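PDB 2Z8U: TATA-box-binding protein from Methanococcus jannaschii, which probably binds the TATA box of archaeal promoters as a general transcription factor and so helps RNA polymerase start transcription. Local coordinates for residues Cys52-Ile63 / Glu79-Ile87; Asn108-Pro119 / Ile154-Leu165. One frame throughout, in Å; residues are numbered along the deposited sequence.

Contact 1 of 2, residues Cys52-Ile63 / Glu79-Ile87; sequences CRLSVPKVALLI and EAEIAIKKI
Ile-87, Ala-83 and Glu-79 of helix 77-94 pack against a hairpin of the first repeat, in an apolar helix-on-sheet contact without a hydrogen bond across it. Strand 59-63 passes 9.7 Å from the helix axis at 58°, the distance of a helix lying over a sheet with side chains filling the gap. Leu-54 and Ile-87 meet tip to tip, CD1 of Leu-54 being 4.1 Å from CD1 of Ile-87. CD1 of Ile-87 also lies against Cys-52 SG, while the side chains of Ile-87 and Leu-61 slide past each other. Ala-83 faces the hairpin with its CB, 3.7 Å from Val-59 CG2. The Leu-61 side chain crosses that of Ile-84 at a slant, with Leu-61 CD2 3.8 Å from Ile-84 CG1. Towards the hairpin turn, where a cis peptide bond precedes Pro-57, the Glu-79 chain runs past the proline ring in the opposite sense. With CG anti to the backbone N (chi1 179°), its carboxylate reaches Pro-57 CB, 4.0 Å from OE1; OE2 accepts from the backbone N of Lys-75. On the hairpin's other face, Ala-60 and Leu-62 pack on Leu-126 of the second subunit. A long helix laid over the convex face of a curved antiparallel sheet is the hallmark of each half of the TBP saddle.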
loop_
_atom_site.group_PDB
_atom_site.type_symbol
_atom_site.label_atom_id
_atom_site.label_comp_id
_atom_site.label_asym_id
_atom_site.label_seq_id
_atom_site.Cartn_x
_atom_site.Cartn_y
_atom_site.Cartn_z
ATOM N N CYS B 52 33.803 -0.612 -20.218
ATOM C CA CYS B 52 34.832 0.017 -21.037
ATOM C C CYS B 52 34.443 1.471 -21.309
ATOM O O CYS B 52 33.380 1.744 -21.862
ATOM C CB CYS B 52 35.037 -0.714 -22.364
ATOM S SG CYS B 52 36.355 0.093 -23.404
ATOM N N ARG B 53 35.310 2.395 -20.912
ATOM C CA ARG B 53 35.040 3.823 -21.069
ATOM C C ARG B 53 35.949 4.426 -22.120
ATOM O O ARG B 53 37.155 4.558 -21.907
ATOM C CB ARG B 53 35.183 4.553 -19.739
ATOM C CG ARG B 53 33.909 4.570 -18.919
ATOM C CD ARG B 53 34.112 5.305 -17.611
ATOM N NE ARG B 53 34.217 4.375 -16.490
ATOM C CZ ARG B 53 33.209 4.081 -15.674
ATOM N NH1 ARG B 53 32.018 4.659 -15.854
ATOM N NH2 ARG B 53 33.389 3.216 -14.675
ATOM N N LEU B 54 35.359 4.762 -23.265
ATOM C CA LEU B 54 36.087 5.360 -24.380
ATOM C C LEU B 54 36.210 6.863 -24.223
ATOM O O LEU B 54 35.294 7.529 -23.728
ATOM C CB LEU B 54 35.433 5.015 -25.718
ATOM C CG LEU B 54 35.521 3.538 -26.102
ATOM C CD1 LEU B 54 34.716 3.237 -27.351
ATOM C CD2 LEU B 54 36.980 3.138 -26.284
ATOM N N SER B 55 37.360 7.383 -24.644
ATOM C CA SER B 55 37.654 8.808 -24.547
ATOM C C SER B 55 37.226 9.586 -25.793
ATOM O O SER B 55 36.711 10.708 -25.689
ATOM C CB SER B 55 39.145 9.019 -24.274
ATOM O OG SER B 55 39.497 10.364 -24.515
ATOM N N VAL B 56 37.474 9.008 -26.966
ATOM C CA VAL B 56 37.063 9.617 -28.234
ATOM C C VAL B 56 36.294 8.553 -29.011
ATOM O O VAL B 56 36.885 7.563 -29.442
ATOM C CB VAL B 56 38.276 10.147 -29.075
ATOM C CG1 VAL B 56 37.805 10.716 -30.414
ATOM C CG2 VAL B 56 39.078 11.213 -28.308
ATOM N N PRO B 57 34.959 8.704 -29.123
ATOM C CA PRO B 57 34.162 9.756 -28.477
ATOM C C PRO B 57 33.906 9.373 -27.006
ATOM O O PRO B 57 34.227 8.254 -26.614
ATOM C CB PRO B 57 32.860 9.745 -29.284
ATOM C CG PRO B 57 32.713 8.310 -29.732
ATOM C CD PRO B 57 34.119 7.763 -29.894
ATOM N N LYS B 58 33.378 10.302 -26.206
ATOM C CA LYS B 58 33.106 10.042 -24.790
ATOM C C LYS B 58 31.906 9.094 -24.664
ATOM O O LYS B 58 30.774 9.533 -24.456
ATOM C CB LYS B 58 32.826 11.354 -24.057
ATOM C CG LYS B 58 33.223 11.382 -22.574
ATOM C CD LYS B 58 32.959 12.765 -21.927
ATOM C CE LYS B 58 33.996 13.833 -22.332
ATOM N NZ LYS B 58 33.766 15.170 -21.694
ATOM N N VAL B 59 32.152 7.801 -24.826
ATOM C CA VAL B 59 31.087 6.803 -24.692
ATOM C C VAL B 59 31.559 5.668 -23.778
ATOM O O VAL B 59 32.759 5.406 -23.675
ATOM C CB VAL B 59 30.614 6.230 -26.066
ATOM C CG1 VAL B 59 30.074 7.328 -26.992
ATOM C CG2 VAL B 59 31.728 5.453 -26.758
ATOM N N ALA B 60 30.608 4.997 -23.133
ATOM C CA ALA B 60 30.915 3.896 -22.244
ATOM C C ALA B 60 30.098 2.675 -22.650
ATOM O O ALA B 60 28.943 2.797 -23.081
ATOM C CB ALA B 60 30.611 4.282 -20.796
ATOM N N LEU B 61 30.703 1.509 -22.502
ATOM C CA LEU B 61 30.028 0.260 -22.841
ATOM C C LEU B 61 30.041 -0.656 -21.629
ATOM O O LEU B 61 31.027 -0.701 -20.888
ATOM C CB LEU B 61 30.723 -0.431 -24.030
ATOM C CG LEU B 61 30.725 0.274 -25.404
ATOM C CD1 LEU B 61 31.953 1.165 -25.577
ATOM C CD2 LEU B 61 30.734 -0.768 -26.482
ATOM N N LEU B 62 28.940 -1.378 -21.441
ATOM C CA LEU B 62 28.827 -2.409 -20.440
ATOM C C LEU B 62 28.627 -3.703 -21.202
ATOM O O LEU B 62 27.704 -3.810 -22.022
ATOM C CB LEU B 62 27.651 -2.133 -19.493
ATOM C CG LEU B 62 27.236 -3.203 -18.462
ATOM C CD1 LEU B 62 28.349 -3.576 -17.502
ATOM C CD2 LEU B 62 26.002 -2.730 -17.690
ATOM N N ILE B 63 29.545 -4.649 -20.993
ATOM C CA ILE B 63 29.521 -5.901 -21.736
ATOM C C ILE B 63 29.293 -7.094 -20.803
ATOM O O ILE B 63 30.023 -7.257 -19.825
ATOM C CB ILE B 63 30.840 -6.138 -22.514
ATOM C CG1 ILE B 63 31.227 -4.897 -23.339
ATOM C CG2 ILE B 63 30.720 -7.415 -23.373
ATOM C CD1 ILE B 63 32.552 -5.002 -24.064
ATOM N N GLU B 79 26.596 7.175 -33.943
ATOM C CA GLU B 79 27.843 7.354 -33.212
ATOM C C GLU B 79 28.134 6.156 -32.291
ATOM O O GLU B 79 29.283 5.677 -32.201
ATOM C CB GLU B 79 27.830 8.622 -32.383
ATOM C CG GLU B 79 29.122 8.807 -31.592
ATOM C CD GLU B 79 29.247 10.168 -30.979
ATOM O OE1 GLU B 79 29.882 11.050 -31.600
ATOM O OE2 GLU B 79 28.693 10.362 -29.886
ATOM N N ALA B 80 27.086 5.708 -31.598
ATOM C CA ALA B 80 27.161 4.533 -30.743
ATOM C C ALA B 80 27.559 3.297 -31.552
ATOM O O ALA B 80 28.427 2.559 -31.133
ATOM C CB ALA B 80 25.862 4.300 -30.017
ATOM N N GLU B 81 26.921 3.074 -32.701
ATOM C CA GLU B 81 27.246 1.897 -33.532
ATOM C C GLU B 81 28.714 1.892 -33.995
ATOM O O GLU B 81 29.374 0.836 -34.030
ATOM C CB GLU B 81 26.306 1.803 -34.737
ATOM C CG GLU B 81 26.525 0.479 -35.532
ATOM C CD GLU B 81 25.428 0.218 -36.551
ATOM O OE1 GLU B 81 24.340 0.837 -36.438
ATOM O OE2 GLU B 81 25.653 -0.614 -37.458
ATOM N N ILE B 82 29.218 3.071 -34.357
ATOM C CA ILE B 82 30.622 3.217 -34.741
ATOM C C ILE B 82 31.550 2.791 -33.599
ATOM O O ILE B 82 32.474 2.007 -33.819
ATOM C CB ILE B 82 30.923 4.650 -35.277
ATOM C CG1 ILE B 82 30.213 4.831 -36.624
ATOM C CG2 ILE B 82 32.419 4.897 -35.448
ATOM C CD1 ILE B 82 30.104 6.273 -37.119
ATOM N N ALA B 83 31.279 3.298 -32.389
ATOM C CA ALA B 83 32.036 2.922 -31.203
ATOM C C ALA B 83 31.974 1.436 -30.939
ATOM O O ALA B 83 33.003 0.822 -30.664
ATOM C CB ALA B 83 31.549 3.687 -29.981
ATOM N N ILE B 84 30.779 0.870 -31.029
ATOM C CA ILE B 84 30.591 -0.574 -30.785
ATOM C C ILE B 84 31.368 -1.389 -31.826
ATOM O O ILE B 84 32.085 -2.318 -31.475
ATOM C CB ILE B 84 29.088 -0.978 -30.727
ATOM C CG1 ILE B 84 28.454 -0.419 -29.448
ATOM C CG2 ILE B 84 28.932 -2.553 -30.754
ATOM C CD1 ILE B 84 26.869 -0.354 -29.445
ATOM N N LYS B 85 31.273 -1.021 -33.103
ATOM C CA LYS B 85 32.007 -1.776 -34.117
ATOM C C LYS B 85 33.554 -1.729 -33.954
ATOM O O LYS B 85 34.253 -2.656 -34.332
ATOM C CB LYS B 85 31.528 -1.436 -35.528
ATOM C CG LYS B 85 30.202 -2.161 -35.876
ATOM C CD LYS B 85 29.409 -1.498 -36.988
ATOM C CE LYS B 85 28.266 -2.441 -37.517
ATOM N NZ LYS B 85 27.082 -2.773 -36.572
ATOM N N LYS B 86 34.064 -0.641 -33.385
ATOM C CA LYS B 86 35.500 -0.500 -33.115
ATOM C C LYS B 86 35.941 -1.492 -32.058
ATOM O O LYS B 86 36.993 -2.161 -32.185
ATOM C CB LYS B 86 35.789 0.926 -32.641
ATOM C CG LYS B 86 35.889 1.928 -33.787
ATOM C CD LYS B 86 36.219 3.337 -33.303
ATOM C CE LYS B 86 36.069 4.347 -34.455
ATOM N NZ LYS B 86 36.354 5.733 -33.981
ATOM N N ILE B 87 35.124 -1.590 -31.007
ATOM C CA ILE B 87 35.337 -2.590 -29.941
ATOM C C ILE B 87 35.241 -4.015 -30.493
ATOM O O ILE B 87 36.095 -4.857 -30.170
ATOM C CB ILE B 87 34.356 -2.353 -28.763
ATOM C CG1 ILE B 87 34.564 -0.937 -28.170
ATOM C CG2 ILE B 87 34.431 -3.474 -27.720
ATOM C CD1 ILE B 87 35.838 -0.737 -27.361
#

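Contact 2 of 2, residues Asn108-Pro119 / Ile154-Leu165; sequences NMVATADLGIEP and IFGSGKVVITGL
Leu-115 hooks the end of strand 105-114 onto the turn before strand 159-163. Its backbone N donates to Gly-158 O at 2.8 Å, with a nearly straight N-H...O angle of 168°. From there CB and CG both lie beside the same carbonyl oxygen, CG 3.4 Å from Gly-158 O. The chi1 of -71° also sets CG 3.5 Å from Val-160 CG2, and the two side chains cross at about a right angle. At the tip the branches part: CD2 stays on that valine methyl, whereas CD1, still near Gly-158 O, reaches Ile-154 CG2 at 4.0 Å. Pro-119 CG approaches the same Ile-154 methyl. The loop after the strand folds back over the type I turn Phe-155 to Gly-158, with Pro-119 CG 3.3 Å from Phe-155 O and Pro-119 CD against Gly-156 O. Water 1 donates to both Pro-119 O and Gly-156 O, tying loop to turn.

Along the strands, Ala-111 with Ile-162 and Ala-113 with Val-160 are antiparallel hydrogen-bonded pairs, each joined by two backbone bonds. The Ala-111 N to Ile-162 O bond is 2.9 Å long. Beyond the regular pairing, Leu-165 CD1 packs 3.6 Å from Ala-111 CB, and Asn-108 OD1 accepts a weak bond from Gly-164 N.

Ala-113, Leu-115, Ile-154 and Ile-162 all touch helix 168-183, placing them in the layer between sheet and helix. Thr-112 and Val-161 point to the other face, where Thr-112 packs on Gln-137 of the second subunit. Strand 105-114 is thus held between strands 14-23 and 159-163, and strand 149-154 continues the sheet beyond.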
loop_
_atom_site.group_PDB
_atom_site.type_symbol
_atom_site.label_atom_id
_atom_site.label_comp_id
_atom_site.label_asym_id
_atom_site.label_seq_id
_atom_site.Cartn_x
_atom_site.Cartn_y
_atom_site.Cartn_z
ATOM N N ASN B 108 17.032 4.459 -24.842
ATOM C CA ASN B 108 16.662 5.747 -24.238
ATOM C C ASN B 108 17.280 6.890 -25.047
ATOM O O ASN B 108 18.233 6.687 -25.790
ATOM C CB ASN B 108 17.166 5.818 -22.780
ATOM C CG ASN B 108 16.218 6.575 -21.847
ATOM O OD1 ASN B 108 15.590 7.556 -22.238
ATOM N ND2 ASN B 108 16.138 6.119 -20.582
ATOM N N MET B 109 16.726 8.092 -24.900
ATOM C CA MET B 109 17.311 9.305 -25.492
ATOM C C MET B 109 16.988 10.486 -24.611
ATOM O O MET B 109 15.945 10.509 -23.958
ATOM C CB MET B 109 16.731 9.615 -26.876
ATOM C CG MET B 109 16.555 8.452 -27.818
ATOM S SD MET B 109 15.654 8.820 -29.345
ATOM C CE MET B 109 16.987 9.424 -30.356
ATOM N N VAL B 110 17.879 11.470 -24.603
ATOM C CA VAL B 110 17.603 12.764 -23.991
ATOM C C VAL B 110 17.422 13.713 -25.177
ATOM O O VAL B 110 18.284 13.769 -26.061
ATOM C CB VAL B 110 18.774 13.261 -23.101
ATOM C CG1 VAL B 110 18.594 14.725 -22.698
ATOM C CG2 VAL B 110 18.929 12.398 -21.836
ATOM N N ALA B 111 16.276 14.400 -25.213
ATOM C CA ALA B 111 16.011 15.433 -26.202
ATOM C C ALA B 111 15.796 16.730 -25.431
ATOM O O ALA B 111 15.268 16.730 -24.298
ATOM C CB ALA B 111 14.785 15.107 -26.997
ATOM N N THR B 112 16.206 17.834 -26.053
ATOM C CA THR B 112 15.970 19.158 -25.494
ATOM C C THR B 112 15.263 20.049 -26.520
ATOM O O THR B 112 15.352 19.839 -27.755
ATOM C CB THR B 112 17.283 19.842 -25.027
ATOM O OG1 THR B 112 18.174 20.008 -26.147
ATOM C CG2 THR B 112 17.989 19.003 -23.927
ATOM N N ALA B 113 14.532 21.026 -25.983
ATOM C CA ALA B 113 13.870 22.022 -26.796
ATOM C C ALA B 113 13.706 23.293 -25.961
ATOM O O ALA B 113 13.958 23.309 -24.766
ATOM C CB ALA B 113 12.539 21.510 -27.298
ATOM N N ASP B 114 13.327 24.379 -26.610
ATOM C CA ASP B 114 13.122 25.613 -25.882
ATOM C C ASP B 114 11.715 26.074 -26.164
ATOM O O ASP B 114 11.286 26.104 -27.322
ATOM C CB ASP B 114 14.175 26.659 -26.266
ATOM C CG ASP B 114 15.482 26.461 -25.512
ATOM O OD1 ASP B 114 15.582 26.870 -24.349
ATOM O OD2 ASP B 114 16.426 25.892 -26.071
ATOM N N LEU B 115 10.975 26.363 -25.094
ATOM C CA LEU B 115 9.560 26.733 -25.231
ATOM C C LEU B 115 9.371 28.063 -25.974
ATOM O O LEU B 115 8.344 28.265 -26.608
ATOM C CB LEU B 115 8.886 26.830 -23.864
ATOM C CG LEU B 115 8.614 25.545 -23.057
ATOM C CD1 LEU B 115 7.941 25.934 -21.742
ATOM C CD2 LEU B 115 7.754 24.548 -23.837
ATOM N N GLY B 116 10.355 28.956 -25.882
ATOM C CA GLY B 116 10.220 30.319 -26.467
ATOM C C GLY B 116 9.620 31.305 -25.476
ATOM O O GLY B 116 9.576 32.541 -25.727
ATOM N N ILE B 117 9.184 30.770 -24.332
ATOM C CA ILE B 117 8.690 31.584 -23.216
ATOM C C ILE B 117 9.311 31.120 -21.912
ATOM O O ILE B 117 9.779 29.975 -21.805
ATOM C CB ILE B 117 7.133 31.562 -23.092
ATOM C CG1 ILE B 117 6.621 30.126 -22.943
ATOM C CG2 ILE B 117 6.479 32.245 -24.300
ATOM C CD1 ILE B 117 5.876 29.877 -21.678
ATOM N N GLU B 118 9.346 32.014 -20.937
ATOM C CA GLU B 118 9.766 31.679 -19.585
ATOM C C GLU B 118 8.519 31.309 -18.774
ATOM O O GLU B 118 7.764 32.194 -18.361
ATOM C CB GLU B 118 10.557 32.819 -18.959
ATOM C CG GLU B 118 11.817 33.195 -19.743
ATOM C CD GLU B 118 12.465 34.453 -19.227
ATOM O OE1 GLU B 118 11.900 35.107 -18.320
ATOM O OE2 GLU B 118 13.537 34.810 -19.722
ATOM N N PRO B 119 8.274 29.991 -18.597
ATOM C CA PRO B 119 7.016 29.505 -18.015
ATOM C C PRO B 119 6.840 29.838 -16.538
ATOM O O PRO B 119 7.826 29.936 -15.790
ATOM C CB PRO B 119 7.115 27.979 -18.201
ATOM C CG PRO B 119 8.549 27.707 -18.242
ATOM C CD PRO B 119 9.172 28.868 -18.954
ATOM N N ILE B 154 10.680 20.711 -17.215
ATOM C CA ILE B 154 10.518 22.048 -17.765
ATOM C C ILE B 154 11.152 23.043 -16.813
ATOM O O ILE B 154 10.815 23.058 -15.623
ATOM C CB ILE B 154 9.026 22.409 -17.924
ATOM C CG1 ILE B 154 8.307 21.377 -18.812
ATOM C CG2 ILE B 154 8.911 23.841 -18.483
ATOM C CD1 ILE B 154 6.772 21.473 -18.819
ATOM N N PHE B 155 12.030 23.893 -17.342
ATOM C CA PHE B 155 12.753 24.873 -16.533
ATOM C C PHE B 155 12.203 26.283 -16.718
ATOM O O PHE B 155 11.585 26.576 -17.753
ATOM C CB PHE B 155 14.258 24.780 -16.832
ATOM C CG PHE B 155 14.821 23.424 -16.527
ATOM C CD1 PHE B 155 15.126 23.079 -15.213
ATOM C CD2 PHE B 155 14.943 22.458 -17.525
ATOM C CE1 PHE B 155 15.594 21.800 -14.895
ATOM C CE2 PHE B 155 15.416 21.167 -17.216
ATOM C CZ PHE B 155 15.749 20.852 -15.901
ATOM N N GLY B 156 12.391 27.132 -15.697
ATOM C CA GLY B 156 11.912 28.534 -15.731
ATOM C C GLY B 156 12.499 29.321 -16.897
ATOM O O GLY B 156 11.941 30.333 -17.327
ATOM N N SER B 157 13.625 28.844 -17.418
ATOM C CA SER B 157 14.280 29.479 -18.565
ATOM C C SER B 157 13.488 29.272 -19.867
ATOM O O SER B 157 13.676 30.014 -20.834
ATOM C CB SER B 157 15.690 28.888 -18.745
ATOM O OG SER B 157 15.632 27.501 -19.025
ATOM N N GLY B 158 12.632 28.252 -19.895
ATOM C CA GLY B 158 11.985 27.827 -21.144
ATOM C C GLY B 158 12.584 26.537 -21.707
ATOM O O GLY B 158 11.992 25.919 -22.576
ATOM N N LYS B 159 13.745 26.124 -21.201
ATOM C CA LYS B 159 14.340 24.826 -21.599
ATOM C C LYS B 159 13.453 23.669 -21.157
ATOM O O LYS B 159 12.902 23.674 -20.050
ATOM C CB LYS B 159 15.753 24.654 -21.036
ATOM C CG LYS B 159 16.542 23.374 -21.518
ATOM C CD LYS B 159 18.060 23.631 -21.276
ATOM C CE LYS B 159 18.951 22.816 -22.161
ATOM N NZ LYS B 159 20.324 23.438 -22.233
ATOM N N VAL B 160 13.326 22.683 -22.045
ATOM C CA VAL B 160 12.533 21.475 -21.794
ATOM C C VAL B 160 13.468 20.308 -22.081
ATOM O O VAL B 160 14.195 20.324 -23.090
ATOM C CB VAL B 160 11.339 21.392 -22.782
ATOM C CG1 VAL B 160 10.635 20.057 -22.685
ATOM C CG2 VAL B 160 10.359 22.520 -22.528
ATOM N N VAL B 161 13.458 19.310 -21.211
ATOM C CA VAL B 161 14.261 18.110 -21.439
ATOM C C VAL B 161 13.265 16.970 -21.457
ATOM O O VAL B 161 12.451 16.833 -20.535
ATOM C CB VAL B 161 15.291 17.887 -20.301
ATOM C CG1 VAL B 161 16.009 16.515 -20.434
ATOM C CG2 VAL B 161 16.285 19.042 -20.228
ATOM N N ILE B 162 13.329 16.137 -22.491
ATOM C CA ILE B 162 12.460 14.970 -22.564
ATOM C C ILE B 162 13.318 13.706 -22.451
ATOM O O ILE B 162 14.308 13.577 -23.178
ATOM C CB ILE B 162 11.652 14.970 -23.877
ATOM C CG1 ILE B 162 10.905 16.310 -24.050
ATOM C CG2 ILE B 162 10.673 13.808 -23.903
ATOM C CD1 ILE B 162 10.384 16.545 -25.452
ATOM N N THR B 163 12.964 12.801 -21.527
ATOM C CA THR B 163 13.725 11.552 -21.336
ATOM C C THR B 163 12.817 10.337 -21.462
ATOM O O THR B 163 11.592 10.465 -21.453
ATOM C CB THR B 163 14.498 11.528 -19.985
ATOM O OG1 THR B 163 13.579 11.433 -18.887
ATOM C CG2 THR B 163 15.316 12.806 -19.786
ATOM N N GLY B 164 13.401 9.149 -21.591
ATOM C CA GLY B 164 12.602 7.938 -21.722
ATOM C C GLY B 164 12.191 7.641 -23.150
ATOM O O GLY B 164 11.444 6.693 -23.412
ATOM N N LEU B 165 12.714 8.433 -24.079
ATOM C CA LEU B 165 12.401 8.322 -25.505
ATOM C C LEU B 165 12.967 7.100 -26.209
ATOM O O LEU B 165 14.108 6.731 -25.976
ATOM C CB LEU B 165 12.948 9.539 -26.228
ATOM C CG LEU B 165 12.174 10.822 -25.987
ATOM C CD1 LEU B 165 13.062 12.013 -26.287
ATOM C CD2 LEU B 165 10.935 10.807 -26.850
HETATM O O HOH W 1 10.196 31.337 -15.549
#

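Contacts 1 and 2 belong to different repeats, 15-91 and 106-182, and lie on opposite sides of the chain's centre. Their centres are 27 Å apart and their nearest atoms about 9 Å apart, so they do not touch; a shared sheet connects them. In that sheet strand 59-63 is followed by 68-72, 14-23, 105-114 and 159-163, while helix 77-94 leads along the chain into strand 105-114. Contact 1 joins helix to sheet, whereas contact 2 joins strand to strand within the other half. Both also touch the second subunit. By analogy with TBP relatives, the sheet face opposite the helices is probably the one that binds DNA.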